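Local coordinates for CobC (Shigella flexneri 2a, PDB 6NRU), which probably removes the phosphate from adenosylcobalamin 5'-phosphate and from alpha-ribazole 5'-phosphate in the assembly of the nucleotide loop of vitamin B12, at residues 7-12 against 62-67; 14-19 against 90-95; 53-56 against 60-63; 158-163 against 174-179. All blocks are in the same frame, centred on the assembly; numbering follows the deposited sequence.

Contact 1 (7-12 against 62-67); sequences WLIRHG and QHTARL. With SO4 (sulfate ion), chain N.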
loop_
_atom_site.group_PDB
_atom_site.type_symbol
_atom_site.label_atom_id
_atom_site.label_comp_id
_atom_site.label_asym_id
_atom_site.label_seq_id
_atom_site.Cartn_x
_atom_site.Cartn_y
_atom_site.Cartn_z
ATOM N N TRP A 7 -8.240 -7.043 -4.580
ATOM C CA TRP A 7 -7.534 -6.410 -5.684
ATOM C C TRP A 7 -6.652 -5.312 -5.107
ATOM O O TRP A 7 -7.157 -4.348 -4.523
ATOM C CB TRP A 7 -8.517 -5.848 -6.710
ATOM C CG TRP A 7 -9.481 -6.872 -7.242
ATOM C CD1 TRP A 7 -10.573 -7.384 -6.600
ATOM C CD2 TRP A 7 -9.437 -7.510 -8.525
ATOM N NE1 TRP A 7 -11.209 -8.298 -7.403
ATOM C CE2 TRP A 7 -10.533 -8.393 -8.592
ATOM C CE3 TRP A 7 -8.576 -7.420 -9.624
ATOM C CZ2 TRP A 7 -10.789 -9.183 -9.714
ATOM C CZ3 TRP A 7 -8.834 -8.203 -10.736
ATOM C CH2 TRP A 7 -9.931 -9.073 -10.772
ATOM N N LEU A 8 -5.341 -5.467 -5.251
ATOM C CA LEU A 8 -4.375 -4.578 -4.619
ATOM C C LEU A 8 -3.859 -3.567 -5.633
ATOM O O LEU A 8 -3.415 -3.944 -6.723
ATOM C CB LEU A 8 -3.212 -5.379 -4.030
ATOM C CG LEU A 8 -3.618 -6.614 -3.223
ATOM C CD1 LEU A 8 -2.400 -7.356 -2.697
ATOM C CD2 LEU A 8 -4.544 -6.225 -2.077
ATOM N N ILE A 9 -3.916 -2.289 -5.271
ATOM C CA ILE A 9 -3.384 -1.206 -6.092
ATOM C C ILE A 9 -2.562 -0.292 -5.195
ATOM O O ILE A 9 -3.077 0.236 -4.203
ATOM C CB ILE A 9 -4.493 -0.407 -6.794
ATOM C CG1 ILE A 9 -5.110 -1.222 -7.929
ATOM C CG2 ILE A 9 -3.945 0.916 -7.320
ATOM C CD1 ILE A 9 -6.079 -0.429 -8.783
ATOM N N ARG A 10 -1.292 -0.111 -5.538
ATOM C CA ARG A 10 -0.453 0.889 -4.902
ATOM C C ARG A 10 -0.628 2.213 -5.631
ATOM O O ARG A 10 -0.779 2.242 -6.855
ATOM C CB ARG A 10 1.013 0.449 -4.923
ATOM C CG ARG A 10 2.019 1.501 -4.481
ATOM C CD ARG A 10 3.425 1.059 -4.852
ATOM N NE ARG A 10 4.450 2.048 -4.530
ATOM C CZ ARG A 10 5.726 1.927 -4.883
ATOM N NH1 ARG A 10 6.126 0.864 -5.565
ATOM N NH2 ARG A 10 6.602 2.866 -4.554
ATOM N N HIS A 11 -0.629 3.307 -4.869
ATOM C CA HIS A 11 -0.816 4.631 -5.445
ATOM C C HIS A 11 0.268 4.937 -6.478
ATOM O O HIS A 11 1.374 4.390 -6.445
ATOM C CB HIS A 11 -0.803 5.694 -4.349
ATOM C CG HIS A 11 0.506 5.803 -3.633
ATOM N ND1 HIS A 11 1.582 6.494 -4.149
ATOM C CD2 HIS A 11 0.915 5.307 -2.443
ATOM C CE1 HIS A 11 2.597 6.418 -3.307
ATOM N NE2 HIS A 11 2.217 5.703 -2.263
ATOM N N GLY A 12 -0.063 5.835 -7.400
ATOM C CA GLY A 12 0.834 6.180 -8.481
ATOM C C GLY A 12 2.060 6.942 -8.007
ATOM O O GLY A 12 2.260 7.213 -6.822
ATOM N N GLN A 62 -6.047 8.253 -1.876
ATOM C CA GLN A 62 -7.417 8.629 -2.208
ATOM C C GLN A 62 -7.494 9.273 -3.586
ATOM O O GLN A 62 -8.450 9.033 -4.334
ATOM C CB GLN A 62 -7.975 9.564 -1.138
ATOM C CG GLN A 62 -8.003 8.942 0.245
ATOM C CD GLN A 62 -8.738 9.791 1.251
ATOM O OE1 GLN A 62 -9.967 9.848 1.249
ATOM N NE2 GLN A 62 -7.991 10.457 2.125
ATOM N N HIS A 63 -6.502 10.097 -3.938
ATOM C CA HIS A 63 -6.430 10.631 -5.294
ATOM C C HIS A 63 -6.375 9.504 -6.316
ATOM O O HIS A 63 -7.018 9.575 -7.369
ATOM C CB HIS A 63 -5.212 11.546 -5.434
ATOM C CG HIS A 63 -5.179 12.332 -6.710
ATOM N ND1 HIS A 63 -4.221 13.290 -6.965
ATOM C CD2 HIS A 63 -5.983 12.305 -7.799
ATOM C CE1 HIS A 63 -4.435 13.817 -8.158
ATOM N NE2 HIS A 63 -5.497 13.235 -8.686
ATOM N N THR A 64 -5.617 8.450 -6.015
ATOM C CA THR A 64 -5.565 7.296 -6.904
ATOM C C THR A 64 -6.917 6.593 -6.965
ATOM O O THR A 64 -7.417 6.282 -8.052
ATOM C CB THR A 64 -4.468 6.336 -6.443
ATOM O OG1 THR A 64 -3.183 6.910 -6.720
ATOM C CG2 THR A 64 -4.586 4.994 -7.160
ATOM N N ALA A 65 -7.533 6.353 -5.803
ATOM C CA ALA A 65 -8.811 5.650 -5.777
ATOM C C ALA A 65 -9.891 6.412 -6.535
ATOM O O ALA A 65 -10.794 5.798 -7.112
ATOM C CB ALA A 65 -9.245 5.404 -4.333
ATOM N N ARG A 66 -9.815 7.743 -6.549
ATOM C CA ARG A 66 -10.767 8.526 -7.328
ATOM C C ARG A 66 -10.589 8.276 -8.821
ATOM O O ARG A 66 -11.571 8.084 -9.548
ATOM C CB ARG A 66 -10.605 10.016 -7.015
ATOM C CG ARG A 66 -11.500 10.550 -5.900
ATOM C CD ARG A 66 -10.964 11.876 -5.368
ATOM N NE ARG A 66 -10.405 12.699 -6.439
ATOM C CZ ARG A 66 -9.387 13.541 -6.288
ATOM N NH1 ARG A 66 -8.803 13.679 -5.103
ATOM N NH2 ARG A 66 -8.948 14.244 -7.325
ATOM N N LEU A 67 -9.340 8.264 -9.291
ATOM C CA LEU A 67 -9.085 8.134 -10.721
ATOM C C LEU A 67 -9.389 6.728 -11.217
ATOM O O LEU A 67 -9.896 6.551 -12.332
ATOM C CB LEU A 67 -7.637 8.514 -11.023
ATOM C CG LEU A 67 -7.279 9.957 -10.663
ATOM C CD1 LEU A 67 -5.772 10.157 -10.625
ATOM C CD2 LEU A 67 -7.925 10.920 -11.640
HETATM S S SO4 N . 6.527 5.069 -1.495
HETATM O O1 SO4 N . 6.870 4.450 -0.218
HETATM O O2 SO4 N . 7.571 6.018 -1.870
HETATM O O3 SO4 N . 6.414 4.038 -2.522
HETATM O O4 SO4 N . 5.251 5.768 -1.375
#
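Thr64 reaches from helix 59-69 to the backbone of His11 and Gly12. Its CB lies 4.2 Å from His11 CA, and two branches part from there. CG2 goes to the end of strand 5-10 and meets Ile9 CG2 at 4.1 Å. OG1 takes the other course: chi1 of -72° sets it beside its own backbone N. In that position OG1 sits 3.5 Å from His11 CA. It also receives a weak hydrogen bond from Gly12 N, 3.4 Å from Thr64 OG1, long but nearly straight at 164°. The stronger partner of this hydroxyl is Arg60 O, one turn earlier in the helix. OG1 can therefore give its proton to that carbonyl and still accept from Gly12.

Arg10, His11 and Gly12 form the RHG signature of the branch 1 histidine phosphatases. His11 is probably the residue that carries the phosphate in the reaction intermediate. His11 ND1 donates to a lone pair of Gly12 O, in the carbonyl plane, at 2.8 Å. This bond helps to fix the rotation of the ring, with NE2 on the sulfate side. Sulfate O4 lies in the ring plane, at the edge, and takes a weak hydrogen bond from His11 NE2 at 3.2 Å. Arg10 also bonds the ion through NH2, but the modelled length is very short and doubtful. The sulfate probably comes from the crystallisation liquor.

Contact 2 (14-19 against 90-95); sequences TQANVD and WEMRHH. With SO4 (sulfate ion), chain N.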
loop_
_atom_site.group_PDB
_atom_site.type_symbol
_atom_site.label_atom_id
_atom_site.label_comp_id
_atom_site.label_asym_id
_atom_site.label_seq_id
_atom_site.Cartn_x
_atom_site.Cartn_y
_atom_site.Cartn_z
ATOM N N THR A 14 4.706 9.745 -7.095
ATOM C CA THR A 14 4.577 11.003 -6.377
ATOM C C THR A 14 5.880 11.785 -6.488
ATOM O O THR A 14 6.915 11.262 -6.916
ATOM C CB THR A 14 4.212 10.776 -4.903
ATOM O OG1 THR A 14 5.255 10.035 -4.259
ATOM C CG2 THR A 14 2.911 10.001 -4.786
ATOM N N GLN A 15 5.817 13.063 -6.113
ATOM C CA GLN A 15 6.994 13.917 -6.214
ATOM C C GLN A 15 8.104 13.452 -5.285
ATOM O O GLN A 15 9.287 13.569 -5.625
ATOM C CB GLN A 15 6.622 15.369 -5.910
ATOM C CG GLN A 15 7.741 16.361 -6.178
ATOM C CD GLN A 15 8.177 16.364 -7.630
ATOM O OE1 GLN A 15 7.347 16.432 -8.537
ATOM N NE2 GLN A 15 9.485 16.287 -7.859
ATOM N N ALA A 16 7.746 12.928 -4.111
ATOM C CA ALA A 16 8.758 12.392 -3.207
ATOM C C ALA A 16 9.504 11.229 -3.848
ATOM O O ALA A 16 10.719 11.085 -3.664
ATOM C CB ALA A 16 8.111 11.962 -1.889
ATOM N N ASN A 17 8.791 10.387 -4.599
ATOM C CA ASN A 17 9.445 9.312 -5.338
ATOM C C ASN A 17 10.427 9.878 -6.353
ATOM O O ASN A 17 11.569 9.415 -6.461
ATOM C CB ASN A 17 8.402 8.436 -6.034
ATOM C CG ASN A 17 7.482 7.736 -5.057
ATOM O OD1 ASN A 17 6.343 7.402 -5.389
ATOM N ND2 ASN A 17 7.971 7.513 -3.842
ATOM N N VAL A 18 9.992 10.887 -7.110
ATOM C CA VAL A 18 10.875 11.528 -8.077
ATOM C C VAL A 18 12.119 12.064 -7.381
ATOM O O VAL A 18 13.238 11.943 -7.895
ATOM C CB VAL A 18 10.116 12.635 -8.830
ATOM C CG1 VAL A 18 11.068 13.451 -9.687
ATOM C CG2 VAL A 18 9.015 12.030 -9.684
ATOM N N ASP A 19 11.953 12.630 -6.190
ATOM C CA ASP A 19 13.059 13.219 -5.453
ATOM C C ASP A 19 13.713 12.248 -4.479
ATOM O O ASP A 19 14.521 12.677 -3.648
ATOM C CB ASP A 19 12.580 14.465 -4.712
ATOM C CG ASP A 19 11.802 15.403 -5.610
ATOM O OD1 ASP A 19 11.927 15.277 -6.848
ATOM O OD2 ASP A 19 11.066 16.265 -5.085
ATOM N N TRP A 90 11.736 12.132 9.812
ATOM C CA TRP A 90 12.456 11.756 8.602
ATOM C C TRP A 90 11.642 11.933 7.326
ATOM O O TRP A 90 12.167 11.668 6.240
ATOM C CB TRP A 90 12.923 10.300 8.695
ATOM C CG TRP A 90 13.965 10.063 9.739
ATOM C CD1 TRP A 90 14.627 11.006 10.471
ATOM C CD2 TRP A 90 14.471 8.796 10.168
ATOM N NE1 TRP A 90 15.512 10.404 11.330
ATOM C CE2 TRP A 90 15.435 9.046 11.165
ATOM C CE3 TRP A 90 14.203 7.473 9.806
ATOM C CZ2 TRP A 90 16.129 8.022 11.805
ATOM C CZ3 TRP A 90 14.894 6.457 10.443
ATOM C CH2 TRP A 90 15.845 6.737 11.431
ATOM N N GLU A 91 10.386 12.362 7.423
ATOM C CA GLU A 91 9.550 12.484 6.239
ATOM C C GLU A 91 9.987 13.671 5.388
ATOM O O GLU A 91 10.513 14.668 5.891
ATOM C CB GLU A 91 8.082 12.627 6.638
ATOM C CG GLU A 91 7.630 11.583 7.642
ATOM C CD GLU A 91 6.124 11.442 7.719
ATOM O OE1 GLU A 91 5.417 12.465 7.605
ATOM O OE2 GLU A 91 5.646 10.302 7.901
HETATM N N MSE A 92 9.765 13.548 4.080
HETATM C CA MSE A 92 10.188 14.542 3.091
HETATM C C MSE A 92 11.675 14.868 3.178
HETATM O O MSE A 92 12.080 16.010 2.959
HETATM C CB MSE A 92 9.371 15.827 3.231
HETATM C CG MSE A 92 7.887 15.626 3.039
HETATM SE SE MSE A 92 7.512 14.688 1.375
HETATM C CE MSE A 92 7.571 16.194 0.131
ATOM N N ARG A 93 12.487 13.860 3.493
ATOM C CA ARG A 93 13.927 14.027 3.595
ATOM C C ARG A 93 14.615 12.845 2.927
ATOM O O ARG A 93 14.046 11.757 2.799
ATOM C CB ARG A 93 14.370 14.174 5.059
ATOM C CG ARG A 93 13.910 15.482 5.693
ATOM C CD ARG A 93 14.025 15.467 7.209
ATOM N NE ARG A 93 15.411 15.535 7.659
ATOM C CZ ARG A 93 15.801 15.307 8.910
ATOM N NH1 ARG A 93 14.905 14.994 9.839
ATOM N NH2 ARG A 93 17.085 15.387 9.233
ATOM N N HIS A 94 15.852 13.072 2.496
ATOM C CA HIS A 94 16.575 12.123 1.666
ATOM C C HIS A 94 17.541 11.283 2.493
ATOM O O HIS A 94 18.002 11.687 3.563
ATOM C CB HIS A 94 17.339 12.850 0.555
ATOM C CG HIS A 94 17.709 11.973 -0.601
ATOM N ND1 HIS A 94 18.782 11.108 -0.567
ATOM C CD2 HIS A 94 17.155 11.833 -1.829
ATOM C CE1 HIS A 94 18.871 10.471 -1.720
ATOM N NE2 HIS A 94 17.896 10.894 -2.504
ATOM N N HIS A 95 17.856 10.102 1.957
ATOM C CA HIS A 95 18.747 9.166 2.635
ATOM C C HIS A 95 20.124 9.773 2.886
ATOM O O HIS A 95 20.690 9.611 3.974
ATOM C CB HIS A 95 18.857 7.886 1.804
ATOM C CG HIS A 95 19.966 6.975 2.226
ATOM N ND1 HIS A 95 19.899 6.197 3.362
ATOM C CD2 HIS A 95 21.163 6.704 1.655
ATOM C CE1 HIS A 95 21.012 5.493 3.478
ATOM N NE2 HIS A 95 21.795 5.783 2.454
HETATM S S SO4 N . 6.527 5.069 -1.495
HETATM O O1 SO4 N . 6.870 4.450 -0.218
HETATM O O2 SO4 N . 7.571 6.018 -1.870
HETATM O O3 SO4 N . 6.414 4.038 -2.522
HETATM O O4 SO4 N . 5.251 5.768 -1.375
#
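The His94 imidazole turns an edge to the backbone of Asp19. Asp19 O lies in the ring plane, 3.3 Å from His94 CD2. The touching atom is a carbon, and no hydrogen bond joins the two segments. CG of His94 is anti to the backbone N (chi1 -160°), which swings the ring to the residue just after helix 15-18. On the other side of CG, ND1 bonds Arg96 N and caps helix 95-101, so this cap helps to fix the ring.

Two more flat groups are bonded within 14-19. Gln15 NE2 meets both carboxylate oxygens of Asp19 on their syn sides, OD1 at 2.8 Å and OD2 at 3.2 Å. The nitrogen stands over 20° out of the carboxylate plane.

Helix 15-18 begins shortly after the RHG signature of the histidine phosphatases. Thr14 is its N-cap, and Asn17 OD1 accepts a weak hydrogen bond from Thr14 N, as the N3 side chain does in a capping box. Asn17 OD1 also accepts from Gln178 NE2, while Asn17 ND2 donates to sulfate O2.

The second touch is apolar. Met92, modelled as selenomethionine, is the third residue of a type II turn from Trp90 to Arg93. Its side chain curls, with all three chi angles negative, and brings SE to 4.3 Å from Ala16 CB. Backbone bonds from Met92 and Arg93 tie the turn to Tyr22.

Contact 3 (53-56 against 60-63); sequences VLCS and RAQH. With SO4 (sulfate ion), chain N.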
loop_
_atom_site.group_PDB
_atom_site.type_symbol
_atom_site.label_atom_id
_atom_site.label_comp_id
_atom_site.label_asym_id
_atom_site.label_seq_id
_atom_site.Cartn_x
_atom_site.Cartn_y
_atom_site.Cartn_z
ATOM N N VAL A 53 -14.487 -0.836 -1.584
ATOM C CA VAL A 53 -13.196 -0.181 -1.764
ATOM C C VAL A 53 -12.674 0.211 -0.388
ATOM O O VAL A 53 -13.354 0.924 0.357
ATOM C CB VAL A 53 -13.284 1.054 -2.676
ATOM C CG1 VAL A 53 -11.928 1.737 -2.757
ATOM C CG2 VAL A 53 -13.772 0.662 -4.064
ATOM N N LEU A 54 -11.481 -0.263 -0.050
ATOM C CA LEU A 54 -10.796 0.110 1.179
ATOM C C LEU A 54 -9.545 0.891 0.810
ATOM O O LEU A 54 -8.743 0.434 -0.012
ATOM C CB LEU A 54 -10.434 -1.124 2.007
ATOM C CG LEU A 54 -11.539 -2.167 2.186
ATOM C CD1 LEU A 54 -11.019 -3.373 2.952
ATOM C CD2 LEU A 54 -12.740 -1.563 2.893
ATOM N N CYS A 55 -9.380 2.062 1.411
ATOM C CA CYS A 55 -8.340 2.996 1.012
ATOM C C CYS A 55 -7.634 3.545 2.243
ATOM O O CYS A 55 -8.223 3.655 3.321
ATOM C CB CYS A 55 -8.935 4.142 0.182
ATOM S SG CYS A 55 -7.744 5.302 -0.493
ATOM N N SER A 56 -6.360 3.881 2.075
ATOM C CA SER A 56 -5.629 4.520 3.155
ATOM C C SER A 56 -6.074 5.972 3.302
ATOM O O SER A 56 -6.687 6.556 2.404
ATOM C CB SER A 56 -4.123 4.443 2.907
ATOM O OG SER A 56 -3.634 5.647 2.348
ATOM N N ARG A 60 -2.664 10.799 -1.390
ATOM C CA ARG A 60 -2.125 10.208 -2.610
ATOM C C ARG A 60 -2.811 8.889 -2.934
ATOM O O ARG A 60 -2.959 8.538 -4.111
ATOM C CB ARG A 60 -0.610 10.015 -2.490
ATOM C CG ARG A 60 -0.171 8.980 -1.469
ATOM C CD ARG A 60 1.048 9.466 -0.710
ATOM N NE ARG A 60 1.984 8.387 -0.409
ATOM C CZ ARG A 60 2.677 8.299 0.722
ATOM N NH1 ARG A 60 2.534 9.226 1.661
ATOM N NH2 ARG A 60 3.511 7.286 0.915
ATOM N N ALA A 61 -3.251 8.155 -1.906
ATOM C CA ALA A 61 -4.010 6.932 -2.128
ATOM C C ALA A 61 -5.452 7.240 -2.508
ATOM O O ALA A 61 -6.025 6.573 -3.376
ATOM C CB ALA A 61 -3.962 6.052 -0.881
ATOM N N GLN A 62 -6.047 8.253 -1.876
ATOM C CA GLN A 62 -7.417 8.629 -2.208
ATOM C C GLN A 62 -7.494 9.273 -3.586
ATOM O O GLN A 62 -8.450 9.033 -4.334
ATOM C CB GLN A 62 -7.975 9.564 -1.138
ATOM C CG GLN A 62 -8.003 8.942 0.245
ATOM C CD GLN A 62 -8.738 9.791 1.251
ATOM O OE1 GLN A 62 -9.967 9.848 1.249
ATOM N NE2 GLN A 62 -7.991 10.457 2.125
ATOM N N HIS A 63 -6.502 10.097 -3.938
ATOM C CA HIS A 63 -6.430 10.631 -5.294
ATOM C C HIS A 63 -6.375 9.504 -6.316
ATOM O O HIS A 63 -7.018 9.575 -7.369
ATOM C CB HIS A 63 -5.212 11.546 -5.434
ATOM C CG HIS A 63 -5.179 12.332 -6.710
ATOM N ND1 HIS A 63 -4.221 13.290 -6.965
ATOM C CD2 HIS A 63 -5.983 12.305 -7.799
ATOM C CE1 HIS A 63 -4.435 13.817 -8.158
ATOM N NE2 HIS A 63 -5.497 13.235 -8.686
HETATM S S SO4 N . 6.527 5.069 -1.495
HETATM O O1 SO4 N . 6.870 4.450 -0.218
HETATM O O2 SO4 N . 7.571 6.018 -1.870
HETATM O O3 SO4 N . 6.414 4.038 -2.522
HETATM O O4 SO4 N . 5.251 5.768 -1.375
#
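Cys55 and Ala61 point their side chains at each other, one from strand 52-55 and one from a helix. SG of Cys55 is anti to its backbone N (chi1 -175°), which sets the sulfur against the first turn of helix 59-69. There Cys55 SG lies 3.9 Å from Ala61 CB and 3.6 Å from Ala61 O. Gln62 comes alongside the same sulfur. Its CG is 3.7 Å from Cys55 SG and 3.5 Å from Ser56 O, so this methylene sits against both residues. The amide end of Gln62 runs on past them, and its NE2 makes a weak hydrogen bond to Glu57 O.

Ser56 meets the helix on a different flank of Ala61. Ser56 OG is 3.3 Å from Ala61 CB, a tight fit. The polar partner of this hydroxyl is His152 NE2, with a weaker bond from Leu58 N. Ala61 thus packs against a serine that is already held elsewhere.

Arg60 does not touch the strand and sends its bent side chain to the sulfate. NH2 donates to sulfate O4 at 3.3 Å, and NH1 bonds Gly24 O, so two nitrogens fix the guanidinium. The contact closes the tight connection of a beta-alpha-beta unit, strand 52-55, helix 59-69 and strand 76-78. The start of its helix supplies an arginine to the anion site of a histidine phosphatase.

Contact 4 (158-163 against 174-179); sequences LLIARL and FRVDQG. With EDO (1,2-ethanediol), chain Q.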
loop_
_atom_site.group_PDB
_atom_site.type_symbol
_atom_site.label_atom_id
_atom_site.label_comp_id
_atom_site.label_asym_id
_atom_site.label_seq_id
_atom_site.Cartn_x
_atom_site.Cartn_y
_atom_site.Cartn_z
ATOM N N LEU A 158 3.608 -6.284 2.672
ATOM C CA LEU A 158 3.494 -7.008 3.933
ATOM C C LEU A 158 2.154 -7.722 4.045
ATOM O O LEU A 158 2.069 -8.784 4.674
ATOM C CB LEU A 158 3.688 -6.051 5.106
ATOM C CG LEU A 158 3.576 -6.674 6.496
ATOM C CD1 LEU A 158 4.570 -7.808 6.637
ATOM C CD2 LEU A 158 3.796 -5.623 7.567
ATOM N N LEU A 159 1.102 -7.159 3.449
ATOM C CA LEU A 159 -0.184 -7.845 3.435
ATOM C C LEU A 159 -0.075 -9.175 2.707
ATOM O O LEU A 159 -0.541 -10.207 3.201
ATOM C CB LEU A 159 -1.248 -6.957 2.787
ATOM C CG LEU A 159 -2.662 -7.538 2.749
ATOM C CD1 LEU A 159 -3.303 -7.465 4.119
ATOM C CD2 LEU A 159 -3.514 -6.817 1.722
ATOM N N ILE A 160 0.553 -9.168 1.529
ATOM C CA ILE A 160 0.756 -10.408 0.787
ATOM C C ILE A 160 1.525 -11.412 1.636
ATOM O O ILE A 160 1.113 -12.567 1.786
ATOM C CB ILE A 160 1.482 -10.131 -0.541
ATOM C CG1 ILE A 160 0.639 -9.228 -1.441
ATOM C CG2 ILE A 160 1.800 -11.437 -1.254
ATOM C CD1 ILE A 160 1.356 -8.788 -2.699
ATOM N N ALA A 161 2.643 -10.974 2.224
ATOM C CA ALA A 161 3.513 -11.891 2.954
ATOM C C ALA A 161 2.799 -12.519 4.144
ATOM O O ALA A 161 2.911 -13.728 4.374
ATOM C CB ALA A 161 4.779 -11.167 3.413
ATOM N N ARG A 162 2.057 -11.721 4.913
ATOM C CA ARG A 162 1.402 -12.271 6.096
ATOM C C ARG A 162 0.218 -13.158 5.729
ATOM O O ARG A 162 -0.061 -14.138 6.433
ATOM C CB ARG A 162 0.955 -11.143 7.025
ATOM C CG ARG A 162 2.097 -10.352 7.633
ATOM C CD ARG A 162 3.060 -11.255 8.382
ATOM N NE ARG A 162 2.482 -11.795 9.609
ATOM C CZ ARG A 162 2.277 -13.089 9.838
ATOM N NH1 ARG A 162 2.596 -13.990 8.916
ATOM N NH2 ARG A 162 1.746 -13.485 10.989
ATOM N N LEU A 163 -0.481 -12.841 4.635
ATOM C CA LEU A 163 -1.650 -13.626 4.250
ATOM C C LEU A 163 -1.266 -15.050 3.867
ATOM O O LEU A 163 -1.991 -15.998 4.186
ATOM C CB LEU A 163 -2.388 -12.947 3.099
ATOM C CG LEU A 163 -3.320 -11.794 3.474
ATOM C CD1 LEU A 163 -3.885 -11.135 2.224
ATOM C CD2 LEU A 163 -4.437 -12.273 4.386
ATOM N N PHE A 174 8.005 -9.512 -2.392
ATOM C CA PHE A 174 6.859 -9.102 -3.211
ATOM C C PHE A 174 6.840 -7.580 -3.298
ATOM O O PHE A 174 6.062 -6.922 -2.605
ATOM C CB PHE A 174 5.544 -9.631 -2.632
ATOM C CG PHE A 174 5.633 -11.021 -2.089
ATOM C CD1 PHE A 174 5.405 -12.113 -2.910
ATOM C CD2 PHE A 174 5.938 -11.240 -0.755
ATOM C CE1 PHE A 174 5.486 -13.397 -2.413
ATOM C CE2 PHE A 174 6.021 -12.522 -0.252
ATOM C CZ PHE A 174 5.793 -13.601 -1.080
ATOM N N ARG A 175 7.682 -7.019 -4.160
ATOM C CA ARG A 175 7.618 -5.587 -4.413
ATOM C C ARG A 175 6.369 -5.259 -5.221
ATOM O O ARG A 175 6.119 -5.860 -6.270
ATOM C CB ARG A 175 8.872 -5.119 -5.147
ATOM C CG ARG A 175 9.987 -4.657 -4.224
ATOM C CD ARG A 175 10.684 -3.419 -4.770
ATOM N NE ARG A 175 11.821 -3.754 -5.627
ATOM C CZ ARG A 175 11.870 -3.523 -6.936
ATOM N NH1 ARG A 175 10.844 -2.951 -7.552
ATOM N NH2 ARG A 175 12.949 -3.861 -7.629
ATOM N N VAL A 176 5.577 -4.311 -4.729
ATOM C CA VAL A 176 4.331 -3.904 -5.373
ATOM C C VAL A 176 4.596 -2.628 -6.160
ATOM O O VAL A 176 5.018 -1.613 -5.594
ATOM C CB VAL A 176 3.207 -3.705 -4.346
ATOM C CG1 VAL A 176 1.957 -3.176 -5.027
ATOM C CG2 VAL A 176 2.912 -5.015 -3.629
ATOM N N ASP A 177 4.330 -2.675 -7.463
ATOM C CA ASP A 177 4.730 -1.640 -8.404
ATOM C C ASP A 177 3.618 -0.625 -8.645
ATOM O O ASP A 177 2.432 -0.900 -8.453
ATOM C CB ASP A 177 5.146 -2.261 -9.736
ATOM C CG ASP A 177 6.449 -3.009 -9.639
ATOM O OD1 ASP A 177 6.973 -3.149 -8.514
ATOM O OD2 ASP A 177 6.952 -3.455 -10.688
ATOM N N GLN A 178 4.030 0.560 -9.089
ATOM C CA GLN A 178 3.105 1.624 -9.441
ATOM C C GLN A 178 2.647 1.464 -10.885
ATOM O O GLN A 178 3.400 1.012 -11.750
ATOM C CB GLN A 178 3.755 2.993 -9.235
ATOM C CG GLN A 178 4.030 3.315 -7.769
ATOM C CD GLN A 178 4.820 4.594 -7.582
ATOM O OE1 GLN A 178 5.750 4.881 -8.339
ATOM N NE2 GLN A 178 4.465 5.367 -6.560
ATOM N N GLY A 179 1.394 1.831 -11.136
ATOM C CA GLY A 179 0.794 1.603 -12.431
ATOM C C GLY A 179 0.373 0.175 -12.685
ATOM O O GLY A 179 -0.005 -0.152 -13.817
HETATM C C1 EDO Q . 0.850 -17.303 10.777
HETATM O O1 EDO Q . 0.658 -16.305 9.767
HETATM C C2 EDO Q . 1.331 -16.653 12.070
HETATM O O2 EDO Q . 2.695 -16.236 11.925
#
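Ile160 and Phe174 are brought together by their first torsions. In Ile160, chi1 of -63° puts CG2 anti to the backbone N. In Phe174, chi1 of -39° sets CG beside the backbone N and lays the ring against helix 153-163. Ile160 CG2 then stands over one face of the Phe174 ring. It is 4.0 Å from the ring centroid and 14° off the normal, a CH-pi contact. The methyl is shifted toward the CG end, with Ile160 CG2 3.9 Å from Phe174 CG.

The other branch of Ile160 is extended and serves the next inward residue of the loop. CD1 reaches Val176 CG2 at 4.2 Å. Ala161 adds a smaller touch from the following position of the helix: its CB approaches Phe174 CE2 obliquely, at 4.1 Å. Arg175 lies between the two apolar loop residues and points away from the helix. It forms a long salt bridge to Asp177. On the helix, Arg162 NH1 binds Met166 O and a 1,2-ethanediol that probably came from the crystallisation liquor.

The contacts across the two segments are apolar, and no hydrogen bond links them. The backbone of Val176 finds its polar partners elsewhere, N at Gln153 OE1 and O at Arg10 NH1. Apolar burial therefore presses the loop to the helix, while directional bonds tie it to Gln153 and to Arg10, a sulfate ligand.

How the contacts relate
Contacts 1, 3 and 4 are buried; contact 2 lies farther out and is only partly covered. Contacts 1 and 3 share helix 59-69, and their centres are about 6 Å apart. They join that helix to two strands of the same sheet. Contacts 1, 2 and 3 each give the sulfate at least one ligand, from Arg10, His11, Asn17 and Arg60. Contact 4 does not touch the ion. It reaches the site through its loop, which bonds residues of contacts 1 and 2. The chemistry differs accordingly. Contact 4 is apolar, contact 1 has a weak hydrogen bond, contact 3 packs a sulfur and a serine against the helix, and contact 2 pairs a selenium-methyl touch with a ring edge at a carbonyl.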